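Local coordinates for putative nucleotide-diphospho-sugar transferase (Desulfovibrio desulfuricans subsp. desulfuricans, PDB 3CGX), which probably transfers a sugar from a nucleotide-diphospho-sugar donor, although neither its substrate nor its acceptor is known, at residues L65-K68 / F69-W72; L87-R90 / M91-M95; Y216-L219 / R220-A224. All blocks are in the same frame, centred on the assembly; numbering follows the deposited sequence. Where two conformers were deposited one is given.

Interaction 1: residues L65-K68 / F69-W72; sequences LPEK and FKAW
Lys70 NZ is gripped twice: it donates to Glu67 OE2 at 2.8 Å, the charged core of an i to i+3 salt bridge on helix 65-73, and more weakly to a water that in turn donates to Glu67 OE1. The water therefore joins the second carboxylate oxygen to the same ammonium and closes a small ring. NZ comes to OE2 on the syn side, 21° out of the carboxylate plane, and Lys70 CE lies 3.2 Å from both Glu67 OE1 and OE2. Both chains bend to meet: Glu67 at chi2 (-62°), Lys70 at a nearly eclipsed third torsion (-23°), which may carry some strain.

Along the backbone, Phe69 N bonds to Leu65 O at 2.8 Å, Lys70 N to Pro66 O and Ala71 N to Glu67 O, while Trp72 N reaches Lys68 O only weakly. Pro66 has no N-H to give, which suits it to the first turn of a helix, and its carbonyl still accepts.

On another side of the helix, Leu65 and Phe69 run side by side, with CD2 of the leucine 4.1 Å from CE2 of the ring, and Leu65 O sits at the ring edge. Tyr58, on strand 53-58, stacks on Phe69, and Tyr13 meets the same ring edge-to-face, so the helix of this beta-alpha-beta unit is seated on aromatic groups. The helix is thus amphipathic, with leucine and phenylalanine turned into the fold and an ion pair, itself hydrated, kept on its outer surface.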
loop_
_atom_site.group_PDB
_atom_site.type_symbol
_atom_site.label_atom_id
_atom_site.label_comp_id
_atom_site.label_asym_id
_atom_site.label_seq_id
_atom_site.Cartn_x
_atom_site.Cartn_y
_atom_site.Cartn_z
ATOM N N LEU A 65 20.002 -1.910 3.920
ATOM C CA LEU A 65 18.791 -1.392 3.323
ATOM C C LEU A 65 18.687 0.135 3.212
ATOM O O LEU A 65 18.185 0.610 2.198
ATOM C CB LEU A 65 17.532 -1.954 4.002
ATOM C CG LEU A 65 17.179 -3.385 3.571
ATOM C CD1 LEU A 65 15.974 -3.806 4.418
ATOM C CD2 LEU A 65 16.893 -3.603 2.023
ATOM N N PRO A 66 19.099 0.884 4.243
ATOM C CA PRO A 66 18.926 2.347 4.135
ATOM C C PRO A 66 19.544 2.970 2.863
ATOM O O PRO A 66 18.884 3.717 2.122
ATOM C CB PRO A 66 19.527 2.874 5.436
ATOM C CG PRO A 66 19.371 1.763 6.385
ATOM C CD PRO A 66 19.537 0.488 5.583
ATOM N N GLU A 67 20.771 2.630 2.561
ATOM C CA GLU A 67 21.411 3.191 1.377
ATOM C C GLU A 67 20.870 2.520 0.103
ATOM O O GLU A 67 20.864 3.118 -0.990
ATOM C CB GLU A 67 22.939 3.092 1.486
ATOM C CG GLU A 67 23.535 3.997 2.525
ATOM C CD GLU A 67 23.296 5.478 2.250
ATOM O OE1 GLU A 67 23.259 5.870 1.065
ATOM O OE2 GLU A 67 23.132 6.243 3.235
ATOM N N LYS A 68 20.380 1.299 0.233
ATOM C CA LYS A 68 19.786 0.595 -0.938
ATOM C C LYS A 68 18.509 1.335 -1.365
ATOM O O LYS A 68 18.260 1.623 -2.540
ATOM C CB LYS A 68 19.484 -0.875 -0.641
ATOM C CG LYS A 68 20.624 -1.778 -0.850
ATOM C CD LYS A 68 20.260 -3.223 -0.502
ATOM C CE LYS A 68 19.409 -3.805 -1.600
ATOM N NZ LYS A 68 19.380 -5.290 -1.570
ATOM N N PHE A 69 17.747 1.745 -0.361
ATOM C CA PHE A 69 16.532 2.526 -0.582
ATOM C C PHE A 69 16.815 3.905 -1.165
ATOM O O PHE A 69 16.114 4.348 -2.073
ATOM C CB PHE A 69 15.661 2.625 0.684
ATOM C CG PHE A 69 14.665 1.490 0.791
ATOM C CD1 PHE A 69 13.500 1.510 0.009
ATOM C CD2 PHE A 69 14.933 0.385 1.571
ATOM C CE1 PHE A 69 12.594 0.441 0.047
ATOM C CE2 PHE A 69 14.035 -0.701 1.608
ATOM C CZ PHE A 69 12.861 -0.664 0.844
ATOM N N LYS A 70 17.836 4.571 -0.639
ATOM C CA LYS A 70 18.217 5.902 -1.153
ATOM C C LYS A 70 18.673 5.786 -2.612
ATOM O O LYS A 70 18.310 6.609 -3.472
ATOM C CB LYS A 70 19.291 6.593 -0.266
ATOM C CG LYS A 70 18.834 6.738 1.166
ATOM C CD LYS A 70 19.574 7.727 2.061
ATOM C CE LYS A 70 20.969 8.094 1.673
ATOM N NZ LYS A 70 21.700 8.634 2.909
ATOM N N ALA A 71 19.470 4.765 -2.905
ATOM C CA ALA A 71 19.990 4.577 -4.259
ATOM C C ALA A 71 18.883 4.244 -5.250
ATOM O O ALA A 71 18.985 4.533 -6.434
ATOM C CB ALA A 71 21.112 3.507 -4.286
ATOM N N TRP A 72 17.821 3.643 -4.753
ATOM C CA TRP A 72 16.707 3.210 -5.614
ATOM C C TRP A 72 15.691 4.340 -5.854
ATOM O O TRP A 72 15.488 4.772 -6.991
ATOM C CB TRP A 72 16.008 1.981 -5.022
ATOM C CG TRP A 72 14.710 1.592 -5.720
ATOM C CD1 TRP A 72 14.396 1.788 -7.025
ATOM C CD2 TRP A 72 13.589 0.937 -5.133
ATOM N NE1 TRP A 72 13.133 1.313 -7.300
ATOM C CE2 TRP A 72 12.613 0.779 -6.156
ATOM C CE3 TRP A 72 13.299 0.489 -3.845
ATOM C CZ2 TRP A 72 11.389 0.184 -5.927
ATOM C CZ3 TRP A 72 12.073 -0.097 -3.604
ATOM C CH2 TRP A 72 11.128 -0.246 -4.641
HETATM O O HOH W 1 23.916 8.664 1.064
#

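Interaction 2: residues L87-R90 / M91-M95; sequences LGER and MKHAM
Met91, a selenomethionine, folds its terminal methyl back toward Leu87: CE lies 3.9 Å from Leu87 CG, the two side chains crossing at a slant. The bend at its third torsion (chi3 -69°) brings the methyl round, while CG of Met91 rests 3.3 Å from Leu87 O, the oxygen that also receives Met91 N. One residue on, Lys92 N donates almost straight to Gly88 O (N-H...O angle 170°).

The polar side of the turn belongs to Glu89. Its carboxylate lies alongside the Lys92 chain, and OE2 forms a salt bridge with Lys92 NZ at 3.3 Å, the hydrogen bond within it being weak. The same carboxylate stands nearly perpendicular to the His93 ring, with OE1 3.7 Å from NE2. Glu89 O, which accepts His93 N, also lies over one face of that imidazole, 2.9 Å above its plane and offset toward the rim. His93 CG is placed beside its own backbone N (chi1 -65°), which swings the ring back over this carbonyl.

These turns open helix 87-100, which packs against the central sheet of the GT-A-like fold. Met91 meets Phe10, Leu108 and Tyr143 there, and Met95, also a selenomethionine, reaches Leu8, Val106 and Phe148, so strands 5-11, 105-109 and 143-149 all contribute to its seat.

Farther out, the loop ahead of the helix fixes its polar groups. Gln83 O takes His93 ND1, Gly84 O takes Arg90 NE, and Asp86 OD1 receives the backbone N of Glu89. Lys92 NZ has a stronger partner in Asp159, whose carboxylate also lies close to Glu89 OE2; the ammonium shared by the two acids probably offsets their mutual repulsion.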
loop_
_atom_site.group_PDB
_atom_site.type_symbol
_atom_site.label_atom_id
_atom_site.label_comp_id
_atom_site.label_asym_id
_atom_site.label_seq_id
_atom_site.Cartn_x
_atom_site.Cartn_y
_atom_site.Cartn_z
ATOM N N LEU A 87 2.365 -7.705 11.155
ATOM C CA LEU A 87 1.929 -6.561 10.328
ATOM C C LEU A 87 1.107 -5.589 11.154
ATOM O O LEU A 87 1.221 -4.381 10.995
ATOM C CB LEU A 87 1.178 -7.010 9.085
ATOM C CG LEU A 87 0.803 -5.891 8.097
ATOM C CD1 LEU A 87 2.016 -5.140 7.544
ATOM C CD2 LEU A 87 -0.003 -6.456 6.939
ATOM N N GLY A 88 0.355 -6.103 12.124
ATOM C CA GLY A 88 -0.458 -5.233 12.946
ATOM C C GLY A 88 0.410 -4.374 13.848
ATOM O O GLY A 88 0.181 -3.175 13.962
ATOM N N GLU A 89 1.409 -4.974 14.501
ATOM C CA GLU A 89 2.362 -4.192 15.315
ATOM C C GLU A 89 3.122 -3.156 14.469
ATOM O O GLU A 89 3.328 -2.018 14.893
ATOM C CB GLU A 89 3.358 -5.092 16.090
ATOM C CG GLU A 89 2.663 -5.920 17.201
ATOM C CD GLU A 89 1.737 -5.066 18.094
ATOM O OE1 GLU A 89 2.257 -4.320 18.955
ATOM O OE2 GLU A 89 0.483 -5.142 17.929
ATOM N N ARG A 90 3.502 -3.557 13.268
ATOM C CA ARG A 90 4.252 -2.658 12.350
ATOM C C ARG A 90 3.400 -1.446 11.977
ATOM O O ARG A 90 3.876 -0.317 11.992
ATOM C CB ARG A 90 4.729 -3.432 11.113
ATOM C CG ARG A 90 5.823 -4.411 11.475
ATOM C CD ARG A 90 6.172 -5.404 10.410
ATOM N NE ARG A 90 7.297 -6.201 10.922
ATOM C CZ ARG A 90 7.966 -7.111 10.221
ATOM N NH1 ARG A 90 7.658 -7.341 8.969
ATOM N NH2 ARG A 90 8.950 -7.798 10.782
HETATM N N MSE A 91 2.120 -1.676 11.690
HETATM C CA MSE A 91 1.210 -0.583 11.341
HETATM C C MSE A 91 0.915 0.316 12.531
HETATM O O MSE A 91 0.942 1.540 12.432
HETATM C CB MSE A 91 -0.098 -1.122 10.765
HETATM C CG MSE A 91 0.108 -1.751 9.409
HETATM SE SE MSE A 91 -1.497 -2.242 8.366
HETATM C CE MSE A 91 -2.131 -3.724 9.471
ATOM N N LYS A 92 0.600 -0.298 13.659
ATOM C CA LYS A 92 0.354 0.450 14.897
ATOM C C LYS A 92 1.523 1.357 15.253
ATOM O O LYS A 92 1.352 2.557 15.545
ATOM C CB LYS A 92 0.121 -0.513 16.076
ATOM C CG LYS A 92 -0.353 0.188 17.311
ATOM C CD LYS A 92 -0.208 -0.701 18.516
ATOM C CE LYS A 92 -0.978 -1.985 18.394
ATOM N NZ LYS A 92 -0.873 -2.770 19.721
ATOM N N HIS A 93 2.732 0.796 15.188
ATOM C CA HIS A 93 3.931 1.571 15.523
ATOM C C HIS A 93 4.197 2.746 14.556
ATOM O O HIS A 93 4.536 3.868 14.974
ATOM C CB HIS A 93 5.144 0.654 15.621
ATOM C CG HIS A 93 5.047 -0.333 16.744
ATOM N ND1 HIS A 93 5.699 -1.553 16.737
ATOM C CD2 HIS A 93 4.315 -0.303 17.891
ATOM C CE1 HIS A 93 5.411 -2.209 17.852
ATOM N NE2 HIS A 93 4.561 -1.481 18.560
ATOM N N ALA A 94 3.972 2.517 13.273
ATOM C CA ALA A 94 4.228 3.559 12.267
ATOM C C ALA A 94 3.207 4.719 12.434
ATOM O O ALA A 94 3.547 5.907 12.427
ATOM C CB ALA A 94 4.189 2.963 10.854
HETATM N N MSE A 95 1.952 4.365 12.634
HETATM C CA MSE A 95 0.924 5.387 12.820
HETATM C C MSE A 95 1.113 6.159 14.141
HETATM O O MSE A 95 1.010 7.399 14.207
HETATM C CB MSE A 95 -0.446 4.720 12.797
HETATM C CG MSE A 95 -0.753 4.042 11.486
HETATM SE SE MSE A 95 -2.692 3.743 11.155
HETATM C CE MSE A 95 -2.999 5.595 10.685
#

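Interaction 3: residues Y216-L219 / R220-A224; sequences YALL and RENDA
Arg220 touches Tyr216 and Ala217 one turn back on helix 214-221. Its chain runs at about a right angle to the tyrosine, and NH1 lies in the plane of the ring at its edge, 3.8 Å from Tyr216 CD1; ring and guanidinium planes are 61° apart. This is an edge contact, with no nitrogen over the ring face. The turn at the third torsion (chi3 63°) curls the guanidinium back along the helix, where Ala217 CA sits over one of its faces and Ala217 CB is 3.8 Å from Arg220 NH2. A water takes a weak bond from Arg220 NH2 and donates to Ala217 O at 2.9 Å.

Ala217 O also receives Glu221 N, so peptide and water share this oxygen.

At Asn222 the chain leaves helical backbone angles before helix 223-226 begins. Its backbone N makes only weak bonds, to Leu218 O and Leu219 O. The side chain makes up for part of this: ND2 donates to Leu218 O at 2.9 Å and 163°, with the oxygen close to the amide plane. Asn222 OD1 accepts from Lys31 NZ, tying the break to helix 29-47.

Asp223 N bonds back to Arg220 O, and its carboxylate oxygen OD1 pairs with the hydroxyl of Tyr202, on helix 195-204, a residue that also meets Leu219. The chemistry is that of a helix end finished by a side-chain amide: where the backbone N-H bonds become weak, the asparagine supplies a straighter one to the last turn.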
loop_
_atom_site.group_PDB
_atom_site.type_symbol
_atom_site.label_atom_id
_atom_site.label_comp_id
_atom_site.label_asym_id
_atom_site.label_seq_id
_atom_site.Cartn_x
_atom_site.Cartn_y
_atom_site.Cartn_z
ATOM N N TYR A 216 2.821 -0.195 -16.675
ATOM C CA TYR A 216 2.043 -0.617 -17.844
ATOM C C TYR A 216 2.958 -0.851 -19.051
ATOM O O TYR A 216 2.718 -1.798 -19.872
ATOM C CB TYR A 216 0.901 0.363 -18.168
ATOM C CG TYR A 216 -0.031 -0.177 -19.240
ATOM C CD1 TYR A 216 0.251 0.028 -20.565
ATOM C CD2 TYR A 216 -1.193 -0.903 -18.920
ATOM C CE1 TYR A 216 -0.556 -0.449 -21.544
ATOM C CE2 TYR A 216 -2.013 -1.381 -19.920
ATOM C CZ TYR A 216 -1.681 -1.152 -21.216
ATOM O OH TYR A 216 -2.480 -1.613 -22.237
ATOM N N ALA A 217 3.995 -0.025 -19.202
ATOM C CA ALA A 217 4.974 -0.269 -20.287
ATOM C C ALA A 217 5.574 -1.687 -20.187
ATOM O O ALA A 217 5.781 -2.378 -21.209
ATOM C CB ALA A 217 6.119 0.804 -20.304
ATOM N N LEU A 218 5.942 -2.105 -18.987
ATOM C CA LEU A 218 6.395 -3.454 -18.732
ATOM C C LEU A 218 5.392 -4.535 -19.083
ATOM O O LEU A 218 5.728 -5.562 -19.572
ATOM C CB LEU A 218 6.699 -3.626 -17.273
ATOM C CG LEU A 218 8.107 -3.808 -16.864
ATOM C CD1 LEU A 218 8.752 -4.961 -17.600
ATOM C CD2 LEU A 218 8.682 -2.525 -17.236
ATOM N N LEU A 219 4.156 -4.294 -18.753
ATOM C CA LEU A 219 3.069 -5.241 -19.052
ATOM C C LEU A 219 2.900 -5.418 -20.551
ATOM O O LEU A 219 2.742 -6.526 -21.033
ATOM C CB LEU A 219 1.734 -4.818 -18.422
ATOM C CG LEU A 219 1.669 -4.613 -16.893
ATOM C CD1 LEU A 219 0.300 -4.071 -16.436
ATOM C CD2 LEU A 219 1.991 -5.877 -16.162
ATOM N N ARG A 220 2.955 -4.303 -21.282
ATOM C CA ARG A 220 2.815 -4.291 -22.742
ATOM C C ARG A 220 3.951 -5.110 -23.383
ATOM O O ARG A 220 3.741 -5.901 -24.330
ATOM C CB ARG A 220 2.766 -2.810 -23.204
ATOM C CG ARG A 220 2.269 -2.574 -24.550
ATOM C CD ARG A 220 2.076 -1.083 -24.658
ATOM N NE ARG A 220 3.358 -0.398 -24.499
ATOM C CZ ARG A 220 3.534 0.771 -23.881
ATOM N NH1 ARG A 220 2.507 1.400 -23.314
ATOM N NH2 ARG A 220 4.756 1.296 -23.811
ATOM N N GLU A 221 5.159 -4.946 -22.849
ATOM C CA GLU A 221 6.317 -5.737 -23.299
ATOM C C GLU A 221 6.074 -7.211 -23.083
ATOM O O GLU A 221 6.564 -8.042 -23.846
ATOM C CB GLU A 221 7.611 -5.409 -22.542
ATOM C CG GLU A 221 8.241 -4.122 -22.853
ATOM C CD GLU A 221 9.499 -3.881 -22.008
ATOM O OE1 GLU A 221 10.091 -4.858 -21.452
ATOM O OE2 GLU A 221 9.881 -2.695 -21.917
ATOM N N ASN A 222 5.326 -7.508 -22.023
ATOM C CA ASN A 222 5.033 -8.893 -21.632
ATOM C C ASN A 222 3.664 -9.359 -22.115
ATOM O O ASN A 222 3.110 -10.361 -21.630
ATOM C CB ASN A 222 5.242 -9.055 -20.109
ATOM C CG ASN A 222 6.713 -9.137 -19.749
ATOM O OD1 ASN A 222 7.318 -10.182 -19.903
ATOM N ND2 ASN A 222 7.311 -7.998 -19.332
ATOM N N ASP A 223 3.173 -8.687 -23.157
ATOM C CA ASP A 223 1.836 -8.978 -23.697
ATOM C C ASP A 223 1.600 -10.472 -23.981
ATOM O O ASP A 223 0.597 -11.075 -23.528
ATOM C CB ASP A 223 1.567 -8.142 -24.951
ATOM C CG ASP A 223 0.158 -8.379 -25.506
ATOM O OD1 ASP A 223 -0.784 -7.697 -25.034
ATOM O OD2 ASP A 223 -0.006 -9.327 -26.284
ATOM N N ALA A 224 2.537 -11.087 -24.699
ATOM C CA ALA A 224 2.411 -12.456 -25.145
ATOM C C ALA A 224 2.392 -13.444 -23.995
ATOM O O ALA A 224 1.902 -14.562 -24.139
ATOM C CB ALA A 224 3.556 -12.824 -26.131
HETATM O O HOH W 2 6.377 -1.262 -23.802
#

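Overall arrangement
The three contacts follow one another along the chain, the first two within single helices, the third across the break between two. Interactions 1 and 2 both belong to the GT-A-like part of the fold: helix 65-73 crosses between neighbouring strands 53-58 and 78-81, while helix 87-100 follows strand 78-81 and packs across the middle of the same sheet. Their centres are 22 Å apart. Interaction 3 comes late in the chain, where helices 214-221 and 223-226 lean on helices 195-204 and 29-47. Its centre lies 35 Å from that of interaction 2, on the opposite side of the molecule's centre, and 27 Å from that of interaction 1. Helix 29-47 is common ground, since it also faces Trp72 of interaction 1, linking the C-terminal helices to the sheet-bearing core.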